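Local atomic coordinates of chromosome-partitioning protein Spo0J (Thermus thermophilus HB27, PDB entry 1VZ0), a protein that binds the plasmid centromere-like site parS, stimulates the ATPase Soj about tenfold and is probably involved in chromosome partitioning. Residues 35-38 / 39-42; 108-111 / 112-116; 126-129 / 130-134; 192-195 / 196-200. One frame throughout, in Å; residues are numbered along the deposited sequence.

Interaction 1 (35-38 / 39-42); sequences PRQP and RKRF
One face of the F42 ring lies over the P38 carbonyl oxygen. P38 O is 3.1 Å from F42 CG. F42 CE1 also comes to 4.1 Å from P38 CB. F42 has CG anti to its carbonyl carbon (chi1 -72°), which carries the ring back over the helix start. The guanidinium of R41 has K40 CB over one face, near its rim. Q37 meets it obliquely, with Q37 CB 3.5 Å from R41 NH1. The amide of Q37 and this guanidinium are turned 78° apart, close to perpendicular. The polar ends go to other partners: R41 NH2 forms a salt bridge with E44, and Q37 NE2 bonds to N34 O and to E78 of the second subunit. The chains of Q37 and K40 run side by side, with Q37 OE1 3.8 Å from K40 CE. A water gives a hydrogen to Q37 OE1 at 2.8 Å and accepts a weak bond from K40 N. The backbone is tied by R41 N to Q37 O at 3.0 Å and by F42 N to P38 O at 2.8 Å. An alanine in place of F42 would probably take the ring from over P38 O and leave P38 CB without this apolar neighbour. The end of R39 reaches the second subunit, where NH1 forms a salt bridge with E122 and a hydrogen bond with D117 O. The whole is the first turn of helix 38-57 in the ParB N-terminal domain, with Q37 at the N-cap position and proline as the first helical residue.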
loop_
_atom_site.group_PDB
_atom_site.type_symbol
_atom_site.label_atom_id
_atom_site.label_comp_id
_atom_site.label_asym_id
_atom_site.label_seq_id
_atom_site.Cartn_x
_atom_site.Cartn_y
_atom_site.Cartn_z
ATOM N N PRO C 35 14.804 -6.166 10.790
ATOM C CA PRO C 35 14.885 -4.785 11.289
ATOM C C PRO C 35 14.731 -3.738 10.169
ATOM O O PRO C 35 14.460 -2.559 10.432
ATOM C CB PRO C 35 16.263 -4.738 11.939
ATOM C CG PRO C 35 17.067 -5.650 11.060
ATOM C CD PRO C 35 16.128 -6.821 10.831
ATOM N N ARG C 36 14.914 -4.165 8.920
ATOM C CA ARG C 36 14.774 -3.247 7.789
ATOM C C ARG C 36 13.302 -3.117 7.412
ATOM O O ARG C 36 12.689 -4.062 6.917
ATOM C CB ARG C 36 15.558 -3.759 6.585
ATOM C CG ARG C 36 17.028 -3.929 6.858
ATOM C CD ARG C 36 17.633 -4.993 5.959
ATOM N NE ARG C 36 18.695 -5.675 6.672
ATOM C CZ ARG C 36 18.543 -6.769 7.414
ATOM N NH1 ARG C 36 19.595 -7.280 8.026
ATOM N NH2 ARG C 36 17.371 -7.382 7.511
ATOM N N GLN C 37 12.740 -1.941 7.651
ATOM C CA GLN C 37 11.335 -1.702 7.347
ATOM C C GLN C 37 11.226 -0.396 6.570
ATOM O O GLN C 37 10.627 0.569 7.037
ATOM C CB GLN C 37 10.532 -1.620 8.652
ATOM C CG GLN C 37 10.575 -2.884 9.517
ATOM C CD GLN C 37 9.776 -4.039 8.925
ATOM O OE1 GLN C 37 8.682 -3.845 8.393
ATOM N NE2 GLN C 37 10.312 -5.250 9.037
ATOM N N PRO C 38 11.813 -0.352 5.366
ATOM C CA PRO C 38 11.788 0.846 4.518
ATOM C C PRO C 38 10.401 1.469 4.309
ATOM O O PRO C 38 10.264 2.694 4.294
ATOM C CB PRO C 38 12.430 0.363 3.216
ATOM C CG PRO C 38 12.148 -1.109 3.207
ATOM C CD PRO C 38 12.396 -1.493 4.639
ATOM N N ARG C 39 9.378 0.637 4.158
ATOM C CA ARG C 39 8.020 1.143 3.972
ATOM C C ARG C 39 7.599 2.016 5.160
ATOM O O ARG C 39 7.064 3.116 4.990
ATOM C CB ARG C 39 7.042 -0.017 3.829
ATOM C CG ARG C 39 5.589 0.397 3.962
ATOM C CD ARG C 39 4.927 0.567 2.616
ATOM N NE ARG C 39 4.733 -0.722 1.965
ATOM C CZ ARG C 39 4.078 -0.894 0.822
ATOM N NH1 ARG C 39 3.546 0.145 0.191
ATOM N NH2 ARG C 39 3.951 -2.112 0.312
ATOM N N LYS C 40 7.845 1.522 6.367
ATOM C CA LYS C 40 7.484 2.268 7.556
ATOM C C LYS C 40 8.345 3.510 7.689
ATOM O O LYS C 40 7.869 4.571 8.099
ATOM C CB LYS C 40 7.632 1.391 8.801
ATOM C CG LYS C 40 6.654 0.222 8.848
ATOM C CD LYS C 40 6.814 -0.579 10.134
ATOM C CE LYS C 40 5.974 -1.851 10.123
ATOM N NZ LYS C 40 4.521 -1.565 10.025
ATOM N N ARG C 41 9.614 3.380 7.325
ATOM C CA ARG C 41 10.539 4.499 7.424
ATOM C C ARG C 41 10.123 5.620 6.486
ATOM O O ARG C 41 10.187 6.798 6.844
ATOM C CB ARG C 41 11.964 4.031 7.111
ATOM C CG ARG C 41 12.976 4.467 8.147
ATOM C CD ARG C 41 12.471 4.163 9.566
ATOM N NE ARG C 41 12.291 2.734 9.812
ATOM C CZ ARG C 41 11.523 2.214 10.766
ATOM N NH1 ARG C 41 11.444 0.900 10.898
ATOM N NH2 ARG C 41 10.819 2.996 11.573
ATOM N N PHE C 42 9.689 5.242 5.286
ATOM C CA PHE C 42 9.242 6.202 4.286
ATOM C C PHE C 42 7.977 6.925 4.734
ATOM O O PHE C 42 7.829 8.127 4.520
ATOM C CB PHE C 42 8.990 5.485 2.964
ATOM C CG PHE C 42 10.246 5.039 2.271
ATOM C CD1 PHE C 42 10.236 3.934 1.432
ATOM C CD2 PHE C 42 11.436 5.744 2.437
ATOM C CE1 PHE C 42 11.392 3.540 0.766
ATOM C CE2 PHE C 42 12.597 5.359 1.776
ATOM C CZ PHE C 42 12.574 4.254 0.937
HETATM O O HOH W 1 7.931 -1.852 6.509
#

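Interaction 2 (108-111 / 112-116); sequences ALVE and NLQRE
The side chain of Q114 folds back along the helix over V110. Q114 CB lies 3.6 Å from E111 O. Q114 CG comes closer to the backbone, 3.2 Å from V110 O. Q114 CD is farther from V110 O, at 3.9 Å. At the tip, Q114 NE2 meets V110 CG1 at 3.4 Å. The first torsion sets CG anti to the carbonyl carbon of Q114 (chi1 -66°). The chain is extended beyond CG, and this brings the amide across the valine branch. This is the last turn of helix 101-114, in the ParB N-terminal domain. N112 N bonds to A108 O and L113 N to L109 O in the alpha-helical pattern. Q114 N makes a weak bond to E111 O at 3.3 Å, and R115 N bonds to N112 O. L113 lays its CG 3.3 Å from L109 O. Its end, with that of L109, enters the layer against helix 120-132. R115 CG rests 3.4 Å from E111 O. The charged ends of these two residues have separate partners: R115 NH1 pairs with D117, and E111 OE2 forms a salt bridge with R170 of the second subunit. L109 packs on P38 and N112 on R39, both of the second subunit.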
loop_
_atom_site.group_PDB
_atom_site.type_symbol
_atom_site.label_atom_id
_atom_site.label_comp_id
_atom_site.label_asym_id
_atom_site.label_seq_id
_atom_site.Cartn_x
_atom_site.Cartn_y
_atom_site.Cartn_z
ATOM N N ALA C 108 -14.790 5.740 5.005
ATOM C CA ALA C 108 -13.430 5.273 5.251
ATOM C C ALA C 108 -13.025 4.242 4.199
ATOM O O ALA C 108 -11.911 4.273 3.677
ATOM C CB ALA C 108 -13.315 4.671 6.642
ATOM N N LEU C 109 -13.935 3.330 3.886
ATOM C CA LEU C 109 -13.652 2.317 2.888
ATOM C C LEU C 109 -13.472 2.958 1.519
ATOM O O LEU C 109 -12.537 2.625 0.797
ATOM C CB LEU C 109 -14.778 1.283 2.843
ATOM C CG LEU C 109 -14.870 0.396 4.087
ATOM C CD1 LEU C 109 -16.199 -0.349 4.092
ATOM C CD2 LEU C 109 -13.692 -0.577 4.128
ATOM N N VAL C 110 -14.353 3.892 1.172
ATOM C CA VAL C 110 -14.280 4.558 -0.125
ATOM C C VAL C 110 -13.008 5.391 -0.327
ATOM O O VAL C 110 -12.392 5.325 -1.395
ATOM C CB VAL C 110 -15.539 5.446 -0.371
ATOM C CG1 VAL C 110 -15.354 6.315 -1.613
ATOM C CG2 VAL C 110 -16.765 4.551 -0.556
ATOM N N GLU C 111 -12.594 6.160 0.679
ATOM C CA GLU C 111 -11.394 6.979 0.503
ATOM C C GLU C 111 -10.178 6.070 0.372
ATOM O O GLU C 111 -9.209 6.378 -0.319
ATOM C CB GLU C 111 -11.189 7.957 1.668
ATOM C CG GLU C 111 -10.744 7.335 2.973
ATOM C CD GLU C 111 -10.126 8.349 3.940
ATOM O OE1 GLU C 111 -10.123 8.074 5.157
ATOM O OE2 GLU C 111 -9.633 9.408 3.493
ATOM N N ASN C 112 -10.245 4.932 1.041
ATOM C CA ASN C 112 -9.165 3.973 0.983
ATOM C C ASN C 112 -9.081 3.379 -0.429
ATOM O O ASN C 112 -7.993 3.234 -0.993
ATOM C CB ASN C 112 -9.429 2.883 2.005
ATOM C CG ASN C 112 -8.168 2.251 2.508
ATOM O OD1 ASN C 112 -7.550 1.437 1.824
ATOM N ND2 ASN C 112 -7.764 2.630 3.715
ATOM N N LEU C 113 -10.237 3.054 -1.002
ATOM C CA LEU C 113 -10.297 2.475 -2.339
ATOM C C LEU C 113 -9.859 3.430 -3.451
ATOM O O LEU C 113 -9.686 3.016 -4.590
ATOM C CB LEU C 113 -11.714 1.969 -2.620
ATOM C CG LEU C 113 -12.101 0.686 -1.877
ATOM C CD1 LEU C 113 -13.612 0.512 -1.844
ATOM C CD2 LEU C 113 -11.429 -0.502 -2.554
ATOM N N GLN C 114 -9.664 4.699 -3.119
ATOM C CA GLN C 114 -9.260 5.687 -4.109
ATOM C C GLN C 114 -7.749 5.908 -4.154
ATOM O O GLN C 114 -7.213 6.412 -5.149
ATOM C CB GLN C 114 -9.944 7.025 -3.823
ATOM C CG GLN C 114 -11.453 7.015 -4.004
ATOM C CD GLN C 114 -12.061 8.397 -3.830
ATOM O OE1 GLN C 114 -11.601 9.368 -4.435
ATOM N NE2 GLN C 114 -13.100 8.491 -3.005
ATOM N N ARG C 115 -7.073 5.537 -3.073
ATOM C CA ARG C 115 -5.627 5.707 -2.967
ATOM C C ARG C 115 -4.834 4.987 -4.048
ATOM O O ARG C 115 -5.249 3.951 -4.557
ATOM C CB ARG C 115 -5.142 5.232 -1.597
ATOM C CG ARG C 115 -5.801 5.922 -0.428
ATOM C CD ARG C 115 -5.285 5.361 0.877
ATOM N NE ARG C 115 -3.832 5.470 0.941
ATOM C CZ ARG C 115 -3.160 6.599 1.167
ATOM N NH1 ARG C 115 -1.835 6.584 1.193
ATOM N NH2 ARG C 115 -3.803 7.736 1.394
ATOM N N GLU C 116 -3.687 5.561 -4.395
ATOM C CA GLU C 116 -2.791 4.991 -5.394
ATOM C C GLU C 116 -2.087 3.791 -4.762
ATOM O O GLU C 116 -1.306 3.089 -5.399
ATOM C CB GLU C 116 -1.760 6.040 -5.812
ATOM C CG GLU C 116 -2.259 7.024 -6.841
ATOM C CD GLU C 116 -2.253 6.433 -8.236
ATOM O OE1 GLU C 116 -2.999 5.459 -8.482
ATOM O OE2 GLU C 116 -1.491 6.937 -9.086
#

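Interaction 3 (126-129 / 130-134); sequences GYQA and LLEMG
L130, L131 and E132 each bond back four residues, to G126, Y127 and Q128, all with N to O distances of 3.0 Å, and the turn closes in a Schellman motif. M133 N makes weak bonds to A129 O and L130 O. G134 N bonds to L131 O at 2.8 Å. G134 takes a positive phi of 108°, and a CB there would jam against the carbonyl O of M133. Among the side chains, Q128 and E132 run across one another at the surface. E132 OE1 is 3.8 Å from Q128 CG. Their amide and carboxylate planes are 14° apart, nearly parallel. With CG anti to its carbonyl carbon (chi1 -73°), E132 lays CG 3.3 Å from Q128 O. L131 CG stands 3.4 Å from Y127 O, and L130 CG is 3.6 Å from G126 O, so both leucines lie against the carbonyl row of the preceding turn. M133 brings its CG to 3.5 Å from A129 O before its chain bends at chi3. These residues end helix 120-132, ahead of the helix-turn-helix motif inferred for residues 137-156. Y127 lies between V140 of helix 137-144 and V151 and L155 of helix 148-156. L130 also touches V140, and L131 packs on L155. A129 and M133 pack on L109 and L105 of helix 101-114, respectively, and A129 also meets F42 of the second subunit.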
loop_
_atom_site.group_PDB
_atom_site.type_symbol
_atom_site.label_atom_id
_atom_site.label_comp_id
_atom_site.label_asym_id
_atom_site.label_seq_id
_atom_site.Cartn_x
_atom_site.Cartn_y
_atom_site.Cartn_z
ATOM N N GLY C 126 -12.180 -4.373 0.042
ATOM C CA GLY C 126 -12.941 -3.153 0.234
ATOM C C GLY C 126 -14.334 -3.291 -0.350
ATOM O O GLY C 126 -15.326 -2.994 0.315
ATOM N N TYR C 127 -14.416 -3.753 -1.593
ATOM C CA TYR C 127 -15.711 -3.926 -2.245
ATOM C C TYR C 127 -16.568 -4.879 -1.424
ATOM O O TYR C 127 -17.746 -4.619 -1.186
ATOM C CB TYR C 127 -15.538 -4.495 -3.654
ATOM C CG TYR C 127 -14.808 -3.582 -4.611
ATOM C CD1 TYR C 127 -14.341 -4.067 -5.831
ATOM C CD2 TYR C 127 -14.576 -2.240 -4.298
ATOM C CE1 TYR C 127 -13.655 -3.247 -6.716
ATOM C CE2 TYR C 127 -13.893 -1.405 -5.176
ATOM C CZ TYR C 127 -13.431 -1.916 -6.381
ATOM O OH TYR C 127 -12.710 -1.115 -7.232
ATOM N N GLN C 128 -15.973 -5.979 -0.982
ATOM C CA GLN C 128 -16.710 -6.951 -0.189
ATOM C C GLN C 128 -17.256 -6.350 1.105
ATOM O O GLN C 128 -18.363 -6.683 1.532
ATOM C CB GLN C 128 -15.835 -8.155 0.148
ATOM C CG GLN C 128 -16.605 -9.232 0.874
ATOM C CD GLN C 128 -15.731 -10.373 1.322
ATOM O OE1 GLN C 128 -14.815 -10.191 2.132
ATOM N NE2 GLN C 128 -16.005 -11.566 0.801
ATOM N N ALA C 129 -16.481 -5.476 1.732
ATOM C CA ALA C 129 -16.917 -4.844 2.966
ATOM C C ALA C 129 -18.120 -3.940 2.680
ATOM O O ALA C 129 -19.061 -3.882 3.470
ATOM C CB ALA C 129 -15.775 -4.032 3.579
ATOM N N LEU C 130 -18.086 -3.237 1.551
ATOM C CA LEU C 130 -19.185 -2.351 1.192
ATOM C C LEU C 130 -20.457 -3.160 0.936
ATOM O O LEU C 130 -21.555 -2.725 1.288
ATOM C CB LEU C 130 -18.815 -1.516 -0.037
ATOM C CG LEU C 130 -17.808 -0.387 0.222
ATOM C CD1 LEU C 130 -17.356 0.253 -1.086
ATOM C CD2 LEU C 130 -18.455 0.646 1.133
ATOM N N LEU C 131 -20.301 -4.337 0.337
ATOM C CA LEU C 131 -21.434 -5.214 0.062
ATOM C C LEU C 131 -22.041 -5.696 1.375
ATOM O O LEU C 131 -23.261 -5.741 1.525
ATOM C CB LEU C 131 -20.999 -6.440 -0.750
ATOM C CG LEU C 131 -20.538 -6.276 -2.193
ATOM C CD1 LEU C 131 -20.208 -7.654 -2.765
ATOM C CD2 LEU C 131 -21.625 -5.602 -3.005
ATOM N N GLU C 132 -21.177 -6.070 2.316
ATOM C CA GLU C 132 -21.627 -6.562 3.612
ATOM C C GLU C 132 -22.389 -5.492 4.372
ATOM O O GLU C 132 -23.149 -5.789 5.293
ATOM C CB GLU C 132 -20.434 -7.037 4.441
ATOM C CG GLU C 132 -19.850 -8.347 3.958
ATOM C CD GLU C 132 -18.539 -8.682 4.625
ATOM O OE1 GLU C 132 -18.030 -9.799 4.395
ATOM O OE2 GLU C 132 -18.009 -7.832 5.374
ATOM N N MET C 133 -22.182 -4.243 3.981
ATOM C CA MET C 133 -22.864 -3.140 4.624
ATOM C C MET C 133 -24.202 -2.863 3.948
ATOM O O MET C 133 -24.924 -1.951 4.332
ATOM C CB MET C 133 -21.973 -1.901 4.604
ATOM C CG MET C 133 -20.897 -1.940 5.666
ATOM S SD MET C 133 -19.813 -0.541 5.592
ATOM C CE MET C 133 -21.010 0.827 5.622
ATOM N N GLY C 134 -24.533 -3.660 2.938
ATOM C CA GLY C 134 -25.802 -3.475 2.261
ATOM C C GLY C 134 -25.764 -2.887 0.862
ATOM O O GLY C 134 -26.787 -2.875 0.176
#

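Interaction 4 (192-195 / 196-200); sequences GLKE and ILEKG
This is an i to i+4 contact along one helix, with a salt bridge and a leucine pair, at the C-terminal end of helix 189-199 in the ParB HTH domain. The backbone is regular: I196, L197, E198 and K199 bond to the carbonyls of G192, L193, K194 and E195. The tightest is E198 N to K194 O, at 2.7 Å and an N-H...O angle of 173°. G200 then leaves the helix with positive phi, which favours glycine. L193 and L197 touch, L193 CD2 to L197 CD1 at 3.5 Å. With I196 they pack on I173 and L181, and L193 and L197 also reach L60 and Q61 of the second subunit. K194 and E198 run side by side, but K194 NZ stays 4.4 Å from E198 OE1, beyond a salt bridge. E195 and K199 do pair. E195 bends at chi2 (-68°), which turns its carboxylate toward the extended lysine chain, and E195 CD lies 4.0 Å from K199 NZ. E195 OE2 is also 4.5 Å from E198 OE2, a like charge that K199 probably offsets in part. A glutamine in place of E195 would probably leave K199 without its charged mate. K199 NZ meets E195 OE1 at 3.1 Å on the syn side, 16° out of the carboxylate plane.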
loop_
_atom_site.group_PDB
_atom_site.type_symbol
_atom_site.label_atom_id
_atom_site.label_comp_id
_atom_site.label_asym_id
_atom_site.label_seq_id
_atom_site.Cartn_x
_atom_site.Cartn_y
_atom_site.Cartn_z
ATOM N N GLY C 192 -1.104 -25.400 -8.644
ATOM C CA GLY C 192 -0.941 -24.488 -9.758
ATOM C C GLY C 192 -0.068 -23.294 -9.422
ATOM O O GLY C 192 0.747 -22.854 -10.248
ATOM N N LEU C 193 -0.237 -22.767 -8.212
ATOM C CA LEU C 193 0.530 -21.609 -7.766
ATOM C C LEU C 193 2.011 -21.966 -7.773
ATOM O O LEU C 193 2.834 -21.199 -8.253
ATOM C CB LEU C 193 0.111 -21.207 -6.351
ATOM C CG LEU C 193 0.204 -19.757 -5.854
ATOM C CD1 LEU C 193 0.457 -19.791 -4.341
ATOM C CD2 LEU C 193 1.293 -18.975 -6.565
ATOM N N LYS C 194 2.339 -23.134 -7.230
ATOM C CA LYS C 194 3.726 -23.583 -7.184
ATOM C C LYS C 194 4.311 -23.663 -8.589
ATOM O O LYS C 194 5.408 -23.164 -8.832
ATOM C CB LYS C 194 3.839 -24.951 -6.496
ATOM C CG LYS C 194 3.628 -24.922 -4.989
ATOM C CD LYS C 194 3.801 -26.308 -4.368
ATOM C CE LYS C 194 5.204 -26.860 -4.624
ATOM N NZ LYS C 194 5.393 -28.234 -4.074
ATOM N N GLU C 195 3.581 -24.290 -9.509
ATOM C CA GLU C 195 4.048 -24.420 -10.885
ATOM C C GLU C 195 4.410 -23.056 -11.457
ATOM O O GLU C 195 5.479 -22.876 -12.038
ATOM C CB GLU C 195 2.971 -25.067 -11.759
ATOM C CG GLU C 195 2.788 -26.552 -11.523
ATOM C CD GLU C 195 3.994 -27.366 -11.969
ATOM O OE1 GLU C 195 4.283 -27.389 -13.184
ATOM O OE2 GLU C 195 4.656 -27.984 -11.108
ATOM N N ILE C 196 3.516 -22.092 -11.284
ATOM C CA ILE C 196 3.752 -20.754 -11.798
ATOM C C ILE C 196 5.008 -20.127 -11.202
ATOM O O ILE C 196 5.848 -19.590 -11.925
ATOM C CB ILE C 196 2.565 -19.826 -11.506
ATOM C CG1 ILE C 196 1.323 -20.334 -12.243
ATOM C CG2 ILE C 196 2.924 -18.384 -11.899
ATOM C CD1 ILE C 196 0.067 -19.501 -11.985
ATOM N N LEU C 197 5.130 -20.196 -9.881
ATOM C CA LEU C 197 6.278 -19.619 -9.195
ATOM C C LEU C 197 7.594 -20.309 -9.532
ATOM O O LEU C 197 8.587 -19.648 -9.846
ATOM C CB LEU C 197 6.061 -19.654 -7.685
ATOM C CG LEU C 197 4.873 -18.821 -7.197
ATOM C CD1 LEU C 197 4.716 -18.981 -5.690
ATOM C CD2 LEU C 197 5.089 -17.346 -7.570
ATOM N N GLU C 198 7.601 -21.635 -9.472
ATOM C CA GLU C 198 8.809 -22.391 -9.751
ATOM C C GLU C 198 9.330 -22.216 -11.160
ATOM O O GLU C 198 10.540 -22.138 -11.366
ATOM C CB GLU C 198 8.581 -23.878 -9.504
ATOM C CG GLU C 198 8.481 -24.255 -8.050
ATOM C CD GLU C 198 8.344 -25.749 -7.856
ATOM O OE1 GLU C 198 8.277 -26.183 -6.688
ATOM O OE2 GLU C 198 8.305 -26.487 -8.868
ATOM N N LYS C 199 8.422 -22.154 -12.127
ATOM C CA LYS C 199 8.823 -22.041 -13.525
ATOM C C LYS C 199 8.697 -20.665 -14.181
ATOM O O LYS C 199 9.013 -20.513 -15.362
ATOM C CB LYS C 199 8.062 -23.090 -14.343
ATOM C CG LYS C 199 8.245 -24.498 -13.798
ATOM C CD LYS C 199 7.397 -25.529 -14.528
ATOM C CE LYS C 199 7.673 -26.929 -13.985
ATOM N NZ LYS C 199 6.900 -27.981 -14.706
ATOM N N GLY C 200 8.259 -19.662 -13.427
ATOM C CA GLY C 200 8.117 -18.327 -13.992
ATOM C C GLY C 200 7.137 -18.273 -15.157
ATOM O O GLY C 200 7.329 -17.521 -16.123
#

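In the fold
All four contacts are local, so none closes a long loop. They follow in series, and none nests or crosses. Interaction 1 starts helix 38-57. Interaction 2 ends helix 101-114, and interaction 3 ends the next helix, 120-132. These two touch, L113 CD2 to Y127 CE2 at 3.7 Å and L109 CD1 to A129 CB at 3.7 Å, and join the ParB N-terminal part of the chain to the HTH part. Interaction 4 lies farther on, in helix 189-199, nearest atoms about 19 Å from interaction 3. The nearest atoms of interactions 1 and 2 are about 8 Å apart within the chain, yet the start of helix 38-57 in one subunit packs on helices 101-114 and 120-132 of the other.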